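Local atomic coordinates of Alpha/beta hydrolase family protein (Bacillus anthracis, PDB entry 3OOS), a protein that is probably a hydrolase of the alpha/beta fold family, whose natural substrate is not known. Residues I226-H231 with C235-S240. Residues are numbered along the deposited sequence; the frame is centred on the assembly and turned at random. Where two conformers were deposited one is given.
Sequences IYCGKH and CPYIFS
C228 drops from strand 224-229 between Y237 and S240, near the start of helix 237-246, whose side chains point towards it. Its CB does most of the touching: it lies 3.2 Å from OG of S240 and 3.6 Å from CD1 of Y237, whose ring it meets obliquely. With SG anti to the backbone N (chi1 -166°), the sulfur is directed away from that ring, towards the carbonyl O of C235, 4.0 Å from SG. What remains between SG and the tyrosine is a long, glancing Cys sulfur-aromatic contact at the edge, 5.3 Å from the centroid of the Y237 ring and 75° off the ring normal. Two residues earlier on the strand, CG2 of I226 rests 3.6 Å from the carbonyl O of S240, and its side chain also touches I243 and A244 of the same helix.

The contact thus illustrates how a right-handed beta-alpha-beta crossover of the alpha/beta hydrolase fold begins: strand 224-229 ends, a short loop reverses the chain, and helix 237-246 packs back on the strand before strand 250-255 follows alongside in parallel.

No direct hydrogen bond joins the two segments; one water does so at the turn, donating to O of K230 (2.8 Å), though other acceptors compete for its protons, and accepting from N of Y237 (2.9 Å). Farther out, Y227, between I226 and C228, turns to the other face of the sheet, where its hydroxyl is hydrogen-bonded to ND1 of H98 and its ring meets F270 and F273 edge-to-face. Y237 leans on L252 and forms a cation-pi pair with K254, both on the neighbouring strand, and C235 lies near a presumed nucleophile elbow around S99.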
loop_
_atom_site.group_PDB
_atom_site.type_symbol
_atom_site.label_atom_id
_atom_site.label_comp_id
_atom_site.label_asym_id
_atom_site.label_seq_id
_atom_site.Cartn_x
_atom_site.Cartn_y
_atom_site.Cartn_z
ATOM N N ILE A 226 4.877 -0.143 12.254
ATOM C CA ILE A 226 4.652 -1.363 11.480
ATOM C C ILE A 226 3.427 -2.080 12.034
ATOM O O ILE A 226 3.234 -2.133 13.241
ATOM C CB ILE A 226 5.891 -2.315 11.550
ATOM C CG1 ILE A 226 7.222 -1.540 11.456
ATOM C CG2 ILE A 226 5.800 -3.430 10.506
ATOM C CD1 ILE A 226 7.372 -0.621 10.229
ATOM N N TYR A 227 2.587 -2.618 11.155
ATOM C CA TYR A 227 1.429 -3.396 11.603
ATOM C C TYR A 227 1.138 -4.514 10.612
ATOM O O TYR A 227 1.567 -4.460 9.457
ATOM C CB TYR A 227 0.185 -2.503 11.802
ATOM C CG TYR A 227 -0.464 -2.083 10.499
ATOM C CD1 TYR A 227 -1.382 -2.917 9.855
ATOM C CD2 TYR A 227 -0.148 -0.862 9.901
ATOM C CE1 TYR A 227 -1.964 -2.549 8.651
ATOM C CE2 TYR A 227 -0.734 -0.480 8.698
ATOM C CZ TYR A 227 -1.638 -1.331 8.079
ATOM O OH TYR A 227 -2.212 -0.974 6.881
ATOM N N CYS A 228 0.394 -5.518 11.065
ATOM C CA CYS A 228 0.006 -6.632 10.212
ATOM C C CYS A 228 -1.115 -7.419 10.864
ATOM O O CYS A 228 -1.170 -7.536 12.092
ATOM C CB CYS A 228 1.201 -7.560 9.972
ATOM S SG CYS A 228 0.989 -8.766 8.640
ATOM N N GLY A 229 -2.007 -7.949 10.034
ATOM C CA GLY A 229 -2.995 -8.922 10.496
ATOM C C GLY A 229 -2.307 -10.238 10.800
ATOM O O GLY A 229 -1.464 -10.702 10.024
ATOM N N LYS A 230 -2.668 -10.833 11.935
ATOM C CA LYS A 230 -2.106 -12.115 12.362
ATOM C C LYS A 230 -2.247 -13.177 11.272
ATOM O O LYS A 230 -1.340 -13.994 11.061
ATOM C CB LYS A 230 -2.792 -12.586 13.648
ATOM C CG LYS A 230 -2.335 -13.949 14.152
ATOM C CD LYS A 230 -3.168 -14.407 15.335
ATOM C CE LYS A 230 -2.621 -15.693 15.915
ATOM N NZ LYS A 230 -3.221 -16.001 17.240
ATOM N N HIS A 231 -3.379 -13.148 10.575
ATOM C CA HIS A 231 -3.723 -14.187 9.610
ATOM C C HIS A 231 -3.458 -13.825 8.147
ATOM O O HIS A 231 -3.948 -14.506 7.243
ATOM C CB HIS A 231 -5.190 -14.591 9.794
ATOM C CG HIS A 231 -5.550 -14.934 11.205
ATOM N ND1 HIS A 231 -5.200 -16.131 11.792
ATOM C CD2 HIS A 231 -6.230 -14.238 12.147
ATOM C CE1 HIS A 231 -5.650 -16.158 13.035
ATOM N NE2 HIS A 231 -6.279 -15.021 13.275
ATOM N N CYS A 235 1.830 -11.299 2.640
ATOM C CA CYS A 235 3.084 -11.224 3.395
ATOM C C CYS A 235 2.807 -11.720 4.813
ATOM O O CYS A 235 2.217 -10.992 5.615
ATOM C CB CYS A 235 3.633 -9.793 3.441
ATOM S SG CYS A 235 4.077 -9.077 1.842
ATOM N N PRO A 236 3.213 -12.966 5.128
ATOM C CA PRO A 236 2.950 -13.508 6.463
ATOM C C PRO A 236 3.495 -12.628 7.589
ATOM O O PRO A 236 4.466 -11.887 7.396
ATOM C CB PRO A 236 3.658 -14.867 6.434
ATOM C CG PRO A 236 3.616 -15.259 4.994
ATOM C CD PRO A 236 3.815 -13.977 4.238
ATOM N N TYR A 237 2.850 -12.721 8.750
ATOM C CA TYR A 237 3.130 -11.870 9.908
ATOM C C TYR A 237 4.621 -11.736 10.273
ATOM O O TYR A 237 5.082 -10.650 10.648
ATOM C CB TYR A 237 2.307 -12.345 11.119
ATOM C CG TYR A 237 2.443 -11.434 12.310
ATOM C CD1 TYR A 237 1.837 -10.179 12.309
ATOM C CD2 TYR A 237 3.195 -11.808 13.422
ATOM C CE1 TYR A 237 1.971 -9.319 13.380
ATOM C CE2 TYR A 237 3.335 -10.952 14.510
ATOM C CZ TYR A 237 2.720 -9.707 14.479
ATOM O OH TYR A 237 2.848 -8.842 15.537
ATOM N N ILE A 238 5.367 -12.832 10.149
ATOM C CA ILE A 238 6.798 -12.836 10.468
ATOM C C ILE A 238 7.588 -11.764 9.696
ATOM O O ILE A 238 8.591 -11.243 10.190
ATOM C CB ILE A 238 7.423 -14.254 10.286
ATOM C CG1 ILE A 238 8.861 -14.290 10.820
ATOM C CG2 ILE A 238 7.338 -14.717 8.826
ATOM C CD1 ILE A 238 9.453 -15.683 10.957
ATOM N N PHE A 239 7.116 -11.414 8.500
ATOM C CA PHE A 239 7.812 -10.416 7.691
ATOM C C PHE A 239 7.638 -8.997 8.225
ATOM O O PHE A 239 8.540 -8.168 8.084
ATOM C CB PHE A 239 7.444 -10.563 6.210
ATOM C CG PHE A 239 7.958 -11.836 5.622
ATOM C CD1 PHE A 239 9.274 -11.920 5.172
ATOM C CD2 PHE A 239 7.161 -12.976 5.582
ATOM C CE1 PHE A 239 9.779 -13.112 4.663
ATOM C CE2 PHE A 239 7.660 -14.171 5.075
ATOM C CZ PHE A 239 8.972 -14.237 4.614
ATOM N N SER A 240 6.502 -8.736 8.871
ATOM C CA SER A 240 6.318 -7.481 9.601
ATOM C C SER A 240 7.170 -7.479 10.868
ATOM O O SER A 240 7.717 -6.443 11.247
ATOM C CB SER A 240 4.847 -7.234 9.927
ATOM O OG SER A 240 4.125 -6.856 8.758
HETATM O O HOH W 1 0.335 -14.186 8.871
#